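Local structure of fat acid-binding protein (Eubacterium ventriosum, 3NYI) at residues S124-N127 against L133-D136; H23-V28 against Q137-L142. The protein belongs to the DegV family and probably binds fatty acids, holding a stearic acid molecule in its interior. All blocks are in the same frame, centred on the assembly; numbering follows the deposited sequence.

Contact 1: residues S124-N127 against L133-D136; sequences SKQN and LLID. With STE (stearic acid), chain C.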
loop_
_atom_site.group_PDB
_atom_site.type_symbol
_atom_site.label_atom_id
_atom_site.label_comp_id
_atom_site.label_asym_id
_atom_site.label_seq_id
_atom_site.Cartn_x
_atom_site.Cartn_y
_atom_site.Cartn_z
ATOM N N SER A 124 -9.046 3.362 1.411
ATOM C CA SER A 124 -8.668 2.027 1.877
ATOM C C SER A 124 -8.183 1.995 3.331
ATOM O O SER A 124 -8.261 0.954 3.982
ATOM C CB SER A 124 -7.578 1.426 0.979
ATOM O OG SER A 124 -6.296 1.955 1.285
ATOM N N LYS A 125 -7.686 3.136 3.812
ATOM C CA LYS A 125 -6.996 3.264 5.098
ATOM C C LYS A 125 -5.704 2.453 5.137
ATOM O O LYS A 125 -5.139 2.231 6.205
ATOM C CB LYS A 125 -7.909 2.863 6.287
ATOM C CG LYS A 125 -9.250 3.590 6.281
ATOM C CD LYS A 125 -10.060 3.342 7.553
ATOM C CE LYS A 125 -9.406 4.002 8.761
ATOM N NZ LYS A 125 -10.252 3.888 9.998
ATOM N N GLN A 126 -5.237 2.021 3.971
ATOM C CA GLN A 126 -4.013 1.229 3.880
ATOM C C GLN A 126 -2.982 1.887 2.953
ATOM O O GLN A 126 -3.144 3.033 2.503
ATOM C CB GLN A 126 -4.342 -0.154 3.306
ATOM C CG GLN A 126 -5.622 -0.788 3.849
ATOM C CD GLN A 126 -5.627 -0.961 5.376
ATOM O OE1 GLN A 126 -4.594 -1.204 5.993
ATOM N NE2 GLN A 126 -6.814 -0.841 5.982
ATOM N N ASN A 127 -1.930 1.133 2.661
ATOM C CA ASN A 127 -0.909 1.549 1.697
ATOM C C ASN A 127 -0.197 0.284 1.270
ATOM O O ASN A 127 -0.243 -0.740 1.983
ATOM C CB ASN A 127 0.084 2.508 2.365
ATOM C CG ASN A 127 1.140 3.033 1.412
ATOM O OD1 ASN A 127 0.966 3.014 0.186
ATOM N ND2 ASN A 127 2.265 3.492 1.977
ATOM N N LEU A 133 -3.642 -6.192 -0.230
ATOM C CA LEU A 133 -4.433 -7.230 0.474
ATOM C C LEU A 133 -5.923 -6.901 0.514
ATOM O O LEU A 133 -6.765 -7.785 0.338
ATOM C CB LEU A 133 -3.913 -7.427 1.903
ATOM C CG LEU A 133 -2.579 -8.175 1.973
ATOM C CD1 LEU A 133 -1.971 -8.080 3.368
ATOM C CD2 LEU A 133 -2.777 -9.650 1.548
ATOM N N LEU A 134 -6.256 -5.629 0.755
ATOM C CA LEU A 134 -7.659 -5.238 0.799
ATOM C C LEU A 134 -8.308 -5.363 -0.575
ATOM O O LEU A 134 -9.403 -5.895 -0.706
ATOM C CB LEU A 134 -7.829 -3.809 1.330
ATOM C CG LEU A 134 -9.287 -3.350 1.445
ATOM C CD1 LEU A 134 -10.001 -4.098 2.588
ATOM C CD2 LEU A 134 -9.370 -1.835 1.663
ATOM N N ILE A 135 -7.641 -4.851 -1.606
ATOM C CA ILE A 135 -8.174 -4.981 -2.941
ATOM C C ILE A 135 -8.394 -6.451 -3.278
ATOM O O ILE A 135 -9.432 -6.837 -3.810
ATOM C CB ILE A 135 -7.239 -4.341 -3.971
ATOM C CG1 ILE A 135 -7.290 -2.820 -3.815
ATOM C CG2 ILE A 135 -7.669 -4.731 -5.356
ATOM C CD1 ILE A 135 -6.095 -2.077 -4.497
ATOM N N ASP A 136 -7.412 -7.268 -2.944
ATOM C CA ASP A 136 -7.516 -8.702 -3.198
ATOM C C ASP A 136 -8.676 -9.371 -2.442
ATOM O O ASP A 136 -9.339 -10.253 -2.981
ATOM C CB ASP A 136 -6.184 -9.403 -2.908
ATOM C CG ASP A 136 -6.215 -10.877 -3.278
ATOM O OD1 ASP A 136 -6.460 -11.188 -4.468
ATOM O OD2 ASP A 136 -6.030 -11.709 -2.367
HETATM C C1 STE C . 1.200 12.101 -2.244
HETATM O O1 STE C . 0.066 12.462 -2.158
HETATM O O2 STE C . 2.053 12.902 -2.492
HETATM C C2 STE C . 1.579 10.667 -1.809
HETATM C C3 STE C . 2.148 10.666 -0.368
HETATM C C4 STE C . 2.627 9.243 0.012
HETATM C C5 STE C . 2.968 9.152 1.517
HETATM C C6 STE C . 3.496 7.738 1.852
HETATM C C7 STE C . 3.943 7.644 3.333
HETATM C C8 STE C . 4.310 6.169 3.640
HETATM C C9 STE C . 4.790 6.005 5.100
HETATM C C10 STE C . 5.227 4.530 5.318
HETATM C C11 STE C . 3.972 3.668 5.468
HETATM C C12 STE C . 3.923 2.407 4.573
HETATM C C13 STE C . 5.293 1.872 4.125
HETATM C C14 STE C . 5.265 0.337 4.355
HETATM C C15 STE C . 6.409 -0.364 3.587
HETATM C C16 STE C . 6.562 -1.804 4.139
HETATM C C17 STE C . 5.605 -2.755 3.388
HETATM C C18 STE C . 5.858 -4.225 3.795
#

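Contact 2: residues H23-V28 against Q137-L142; sequences HDVTIV and QFVRML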
loop_
_atom_site.group_PDB
_atom_site.type_symbol
_atom_site.label_atom_id
_atom_site.label_comp_id
_atom_site.label_asym_id
_atom_site.label_seq_id
_atom_site.Cartn_x
_atom_site.Cartn_y
_atom_site.Cartn_z
ATOM N N HIS A 23 -6.770 -10.089 -12.808
ATOM C CA HIS A 23 -8.007 -9.718 -12.126
ATOM C C HIS A 23 -8.666 -8.436 -12.641
ATOM O O HIS A 23 -9.596 -7.922 -12.019
ATOM C CB HIS A 23 -7.759 -9.595 -10.626
ATOM C CG HIS A 23 -7.279 -10.862 -9.988
ATOM N ND1 HIS A 23 -8.098 -11.947 -9.793
ATOM C CD2 HIS A 23 -6.067 -11.202 -9.493
ATOM C CE1 HIS A 23 -7.413 -12.915 -9.202
ATOM N NE2 HIS A 23 -6.179 -12.485 -9.006
ATOM N N ASP A 24 -8.178 -7.922 -13.767
ATOM C CA ASP A 24 -8.756 -6.745 -14.407
ATOM C C ASP A 24 -8.822 -5.517 -13.481
ATOM O O ASP A 24 -9.872 -4.886 -13.347
ATOM C CB ASP A 24 -10.148 -7.072 -14.961
ATOM C CG ASP A 24 -10.646 -6.024 -15.935
ATOM O OD1 ASP A 24 -9.797 -5.364 -16.570
ATOM O OD2 ASP A 24 -11.881 -5.866 -16.066
ATOM N N VAL A 25 -7.702 -5.192 -12.841
ATOM C CA VAL A 25 -7.615 -4.009 -11.984
ATOM C C VAL A 25 -6.887 -2.898 -12.735
ATOM O O VAL A 25 -5.839 -3.127 -13.337
ATOM C CB VAL A 25 -6.890 -4.321 -10.657
ATOM C CG1 VAL A 25 -6.642 -3.037 -9.844
ATOM C CG2 VAL A 25 -7.688 -5.354 -9.844
ATOM N N THR A 26 -7.457 -1.702 -12.702
ATOM C CA THR A 26 -6.908 -0.553 -13.406
ATOM C C THR A 26 -6.222 0.366 -12.398
ATOM O O THR A 26 -6.763 0.624 -11.321
ATOM C CB THR A 26 -8.024 0.206 -14.121
ATOM O OG1 THR A 26 -8.710 -0.701 -14.998
ATOM C CG2 THR A 26 -7.466 1.400 -14.922
ATOM N N ILE A 27 -5.028 0.838 -12.740
ATOM C CA ILE A 27 -4.258 1.704 -11.845
ATOM C C ILE A 27 -4.250 3.159 -12.285
ATOM O O ILE A 27 -4.020 3.463 -13.456
ATOM C CB ILE A 27 -2.813 1.216 -11.699
ATOM C CG1 ILE A 27 -2.800 -0.176 -11.062
ATOM C CG2 ILE A 27 -1.990 2.203 -10.854
ATOM C CD1 ILE A 27 -3.492 -0.226 -9.685
ATOM N N VAL A 28 -4.529 4.059 -11.341
ATOM C CA VAL A 28 -4.342 5.499 -11.557
ATOM C C VAL A 28 -3.048 5.919 -10.860
ATOM O O VAL A 28 -2.931 5.846 -9.628
ATOM C CB VAL A 28 -5.535 6.314 -11.022
ATOM C CG1 VAL A 28 -5.295 7.846 -11.188
ATOM C CG2 VAL A 28 -6.812 5.889 -11.720
ATOM N N GLN A 137 -8.946 -8.951 -1.211
ATOM C CA GLN A 137 -10.123 -9.484 -0.522
ATOM C C GLN A 137 -11.380 -9.108 -1.306
ATOM O O GLN A 137 -12.280 -9.918 -1.465
ATOM C CB GLN A 137 -10.216 -8.987 0.920
ATOM C CG GLN A 137 -9.217 -9.652 1.866
ATOM C CD GLN A 137 -9.467 -11.152 2.005
ATOM O OE1 GLN A 137 -10.587 -11.573 2.272
ATOM N NE2 GLN A 137 -8.423 -11.959 1.805
ATOM N N PHE A 138 -11.426 -7.881 -1.823
ATOM C CA PHE A 138 -12.574 -7.433 -2.602
ATOM C C PHE A 138 -12.696 -8.231 -3.899
ATOM O O PHE A 138 -13.783 -8.666 -4.263
ATOM C CB PHE A 138 -12.464 -5.928 -2.922
ATOM C CG PHE A 138 -13.792 -5.278 -3.149
ATOM C CD1 PHE A 138 -14.565 -4.876 -2.069
ATOM C CD2 PHE A 138 -14.284 -5.098 -4.435
ATOM C CE1 PHE A 138 -15.803 -4.302 -2.261
ATOM C CE2 PHE A 138 -15.523 -4.517 -4.639
ATOM C CZ PHE A 138 -16.283 -4.117 -3.550
ATOM N N VAL A 139 -11.575 -8.412 -4.593
ATOM C CA VAL A 139 -11.545 -9.232 -5.804
ATOM C C VAL A 139 -12.045 -10.649 -5.510
ATOM O O VAL A 139 -12.839 -11.210 -6.271
ATOM C CB VAL A 139 -10.131 -9.295 -6.421
ATOM C CG1 VAL A 139 -10.053 -10.402 -7.483
ATOM C CG2 VAL A 139 -9.739 -7.931 -7.005
ATOM N N ARG A 140 -11.590 -11.212 -4.398
ATOM C CA ARG A 140 -12.041 -12.544 -3.970
ATOM C C ARG A 140 -13.553 -12.605 -3.759
ATOM O O ARG A 140 -14.225 -13.511 -4.263
ATOM C CB ARG A 140 -11.336 -12.975 -2.692
ATOM C CG ARG A 140 -9.858 -13.265 -2.846
ATOM C CD ARG A 140 -9.228 -13.527 -1.486
ATOM N NE ARG A 140 -7.784 -13.720 -1.587
ATOM C CZ ARG A 140 -7.139 -14.753 -1.056
ATOM N NH1 ARG A 140 -7.809 -15.683 -0.377
ATOM N NH2 ARG A 140 -5.825 -14.854 -1.201
HETATM N N MSE A 141 -14.089 -11.642 -3.012
HETATM C CA MSE A 141 -15.521 -11.638 -2.702
HETATM C C MSE A 141 -16.389 -11.616 -3.945
HETATM O O MSE A 141 -17.350 -12.391 -4.056
HETATM C CB MSE A 141 -15.883 -10.496 -1.733
HETATM C CG MSE A 141 -15.300 -10.705 -0.325
HETATM SE SE MSE A 141 -15.900 -9.375 0.985
HETATM C CE MSE A 141 -14.675 -7.928 0.499
ATOM N N LEU A 142 -16.043 -10.738 -4.884
ATOM C CA LEU A 142 -16.774 -10.635 -6.135
ATOM C C LEU A 142 -16.632 -11.888 -6.988
ATOM O O LEU A 142 -17.602 -12.339 -7.578
ATOM C CB LEU A 142 -16.333 -9.396 -6.922
ATOM C CG LEU A 142 -16.564 -8.084 -6.171
ATOM C CD1 LEU A 142 -16.327 -6.892 -7.091
ATOM C CD2 LEU A 142 -17.969 -8.033 -5.582
#

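Contact 1: residues S124-N127 against L133-D136
This is a buried loop-to-helix contact in a beta-alpha unit, where Ser124 and Gln126 meet Leu134. The loop 124-127 follows strand 119-123 of a mixed sheet and leads straight into helix 128-143. It opens with an ST turn: Ser124 OG accepts the backbone N of Gln126 at 2.9 Å. The same OG is hydrogen-bonded to the backbone O of Thr91, so the buried hydroxyl has two partners. Across the contact the packing is apolar and rests on one methyl. Leu134 has CG anti to its backbone N (chi1 -178°), which carries CD2 over to the loop. Leu134 CD2 lies 3.8 Å from Ser124 CB, and Ser124 O is equally close to it. Gln126 CG borders the same methyl more loosely, at 4.5 Å from Leu134 CD2. Leu155, Leu158 and Met159 of helix 148-161 also touch Leu134. The Gln126 side chain folds back on its own loop. Gln126 NE2 reaches Ser124 O at 3.1 Å, a bent bond of 136° at the hydrogen with the donor tilted 23° from the carbonyl plane. A second bond, to Met159 O, helps to fix the amide and ties the turn to the neighbouring helix. Asn127 brings the loop to the lipid and also bonds Ser276 OG through its ND2. Asn127 ND2 lies 3.3 Å from C12 of the stearic acid chain.

Contact 2: residues H23-V28 against Q137-L142
The imidazole of His23, which packs against Val139, is held by two carboxylates. Its ND1 is hydrogen-bonded to Glu143 OE2, at the end of helix 128-143, and its NE2 to Glu267 OE1. These bonds should fix the rotation of the ring. The contact joins the turn between helix 17-23 and strand 25-33 to helix 128-143. Asp24, with positive phi, ends helix 17-23 in a Schellman motif and turns the chain into the strand. The side chains of His23 and Val139 cross at about a right angle. Val139 CG1 does the touching and approaches the ring obliquely, 3.4 Å from His23 ND1 and 3.8 Å from His23 CG. With chi1 at 167° Val139 turns CG1 to the ring and CG2 to Val25. Val25 CG2 lies 4.3 Å from Val139 CG2, a loose apolar touch. Ile7 of strand 6-10 meets both valines, so the helix packs on two adjoining parallel strands. Tyr19 adds its ring beside His23, the two planes inclined at about 45°. No hydrogen bond runs directly between 23-28 and 137-142. The contact thus pairs a valine packing surface with a polar ring whose two nitrogens both face glutamates, a setting that would be expected to stabilise a positively charged imidazole.

Contacts 1 and 2 use successive turns of helix 128-143, and their centres lie 11 Å apart. Contact 1 falls within the span of chain that contact 2 closes. The helix packs on the loop before it in contact 1 and on residues from near the chain start in contact 2. Polar groups connect the two places: Asp136 makes a salt bridge to Arg140 and a hydrogen bond to Tyr19, which also meets the His23 ring. Only contact 1 includes a residue beside the lipid, Asn127, which lies next to the middle of the stearic acid chain. The stearic acid is also hydrogen-bonded to Ser97 and Thr65.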